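Local coordinates for protein glutathione synthetase-like effector 30 (Gpa-GSS30-apo) (Globodera pallida, PDB 5OET) that is a glutathione synthetase-like effector of a plant-parasitic nematode, probably evolved from a housekeeping enzyme of ATP-dependent glutathione synthesis, at residues A[339-342]-A[343-346]. Sequence-based numbering, arbitrary orientation.
Sequences PPYI and FALS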
loop_
_atom_site.group_PDB
_atom_site.type_symbol
_atom_site.label_atom_id
_atom_site.label_comp_id
_atom_site.label_asym_id
_atom_site.label_seq_id
_atom_site.Cartn_x
_atom_site.Cartn_y
_atom_site.Cartn_z
ATOM N N PRO A 339 -16.949 -12.173 -17.740
ATOM C CA PRO A 339 -18.248 -12.396 -18.326
ATOM C C PRO A 339 -18.421 -13.874 -18.622
ATOM O O PRO A 339 -17.492 -14.646 -18.435
ATOM C CB PRO A 339 -18.156 -11.581 -19.624
ATOM C CG PRO A 339 -16.718 -11.680 -20.016
ATOM C CD PRO A 339 -15.926 -12.060 -18.791
ATOM N N PRO A 340 -19.593 -14.270 -19.108
ATOM C CA PRO A 340 -19.723 -15.687 -19.451
ATOM C C PRO A 340 -18.807 -16.105 -20.589
ATOM O O PRO A 340 -18.284 -15.264 -21.301
ATOM C CB PRO A 340 -21.210 -15.845 -19.818
ATOM C CG PRO A 340 -21.762 -14.464 -19.933
ATOM C CD PRO A 340 -20.878 -13.555 -19.141
ATOM N N TYR A 341 -18.637 -17.403 -20.766
ATOM C CA TYR A 341 -17.645 -17.934 -21.705
ATOM C C TYR A 341 -17.830 -17.503 -23.152
ATOM O O TYR A 341 -16.841 -17.322 -23.854
ATOM C CB TYR A 341 -17.522 -19.467 -21.608
ATOM C CG TYR A 341 -16.285 -19.878 -20.872
ATOM C CD1 TYR A 341 -15.051 -19.835 -21.503
ATOM C CD2 TYR A 341 -16.330 -20.268 -19.525
ATOM C CE1 TYR A 341 -13.888 -20.183 -20.828
ATOM C CE2 TYR A 341 -15.174 -20.635 -18.840
ATOM C CZ TYR A 341 -13.951 -20.586 -19.505
ATOM O OH TYR A 341 -12.779 -20.937 -18.873
ATOM N N ILE A 342 -19.077 -17.305 -23.582
ATOM C CA ILE A 342 -19.388 -16.808 -24.941
ATOM C C ILE A 342 -18.559 -15.585 -25.354
ATOM O O ILE A 342 -18.231 -15.423 -26.536
ATOM C CB ILE A 342 -20.906 -16.521 -25.115
ATOM C CG1 ILE A 342 -21.260 -16.195 -26.564
ATOM C CG2 ILE A 342 -21.376 -15.370 -24.238
ATOM C CD1 ILE A 342 -20.987 -17.314 -27.530
ATOM N N PHE A 343 -18.195 -14.750 -24.376
ATOM C CA PHE A 343 -17.424 -13.538 -24.651
ATOM C C PHE A 343 -15.994 -13.832 -25.052
ATOM O O PHE A 343 -15.397 -13.034 -25.781
ATOM C CB PHE A 343 -17.450 -12.593 -23.458
ATOM C CG PHE A 343 -18.725 -11.832 -23.333
ATOM C CD1 PHE A 343 -19.868 -12.457 -22.906
ATOM C CD2 PHE A 343 -18.785 -10.507 -23.662
ATOM C CE1 PHE A 343 -21.055 -11.766 -22.782
ATOM C CE2 PHE A 343 -19.963 -9.807 -23.539
ATOM C CZ PHE A 343 -21.107 -10.439 -23.105
ATOM N N ALA A 344 -15.450 -14.959 -24.597
ATOM C CA ALA A 344 -14.133 -15.404 -25.054
ATOM C C ALA A 344 -14.098 -15.666 -26.562
ATOM O O ALA A 344 -13.070 -15.428 -27.198
ATOM C CB ALA A 344 -13.696 -16.652 -24.306
ATOM N N LEU A 345 -15.208 -16.158 -27.117
ATOM C CA LEU A 345 -15.349 -16.345 -28.562
ATOM C C LEU A 345 -15.439 -14.990 -29.320
ATOM O O LEU A 345 -14.878 -14.833 -30.406
ATOM C CB LEU A 345 -16.573 -17.233 -28.854
ATOM C CG LEU A 345 -16.753 -17.795 -30.264
ATOM C CD1 LEU A 345 -15.572 -18.645 -30.690
ATOM C CD2 LEU A 345 -18.032 -18.611 -30.338
ATOM N N SER A 346 -16.115 -14.005 -28.738
ATOM C CA SER A 346 -16.223 -12.686 -29.377
ATOM C C SER A 346 -14.983 -11.799 -29.199
ATOM O O SER A 346 -14.964 -10.679 -29.702
ATOM C CB SER A 346 -17.476 -11.938 -28.883
ATOM O OG SER A 346 -17.264 -11.302 -27.635
#
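Phe343 places CG opposite its carbonyl carbon (chi1 -77°), which swings the ring back toward the two prolines before it. Ile342 holds CG1 anti to its own N (chi1 -172°), leaving CG2 between N and the carbonyl carbon, close to the Phe343 ring. Pro339, which follows a cis peptide bond, lays its CB over one face of that ring. This is a CH-pi contact, with Pro339 CB 4.0 Å from the centroid of the Phe343 ring and offset toward the rim. Pro339 CG packs against the root of the side chain, 3.6 Å from Phe343 CB. The Pro340 ring runs beside that of Phe343, with its CG 4.0 Å from Phe343 CE1. Ile342 CG2 comes in obliquely, 3.5 Å from Phe343 CD1. The ring thus packs against three of the four residues before it. Beyond them it meets Phe163, Phe116 and Met485. Ile342 CD1 and Leu345 CD2 are loosely paired at 4.3 Å, and both side chains pack on Tyr122 and Leu125 of helix 122-127.

The backbone turns tightly here. Phe343 N donates to Pro340 O at 3.1 Å, fairly straight at 160°. Ala344 N donates to Tyr341 O at 2.8 Å, with a more bent angle. Ile342 O receives two weak bonds, from Leu345 N and Ser346 N. Tyr341 N bonds to Asp331 at the start of the turn, and Ser346 OG to Ser119 OG of helix 98-119 at its far end.

Two i to i+3 bonds and a weak third, with one weak i to i+4 bond at the end, are consistent with a short, weakly bonded helical turn of mostly 3-10 character. Here it follows strand 336-337 of a mixed sheet, in a chain of the eukaryotic glutathione synthase family.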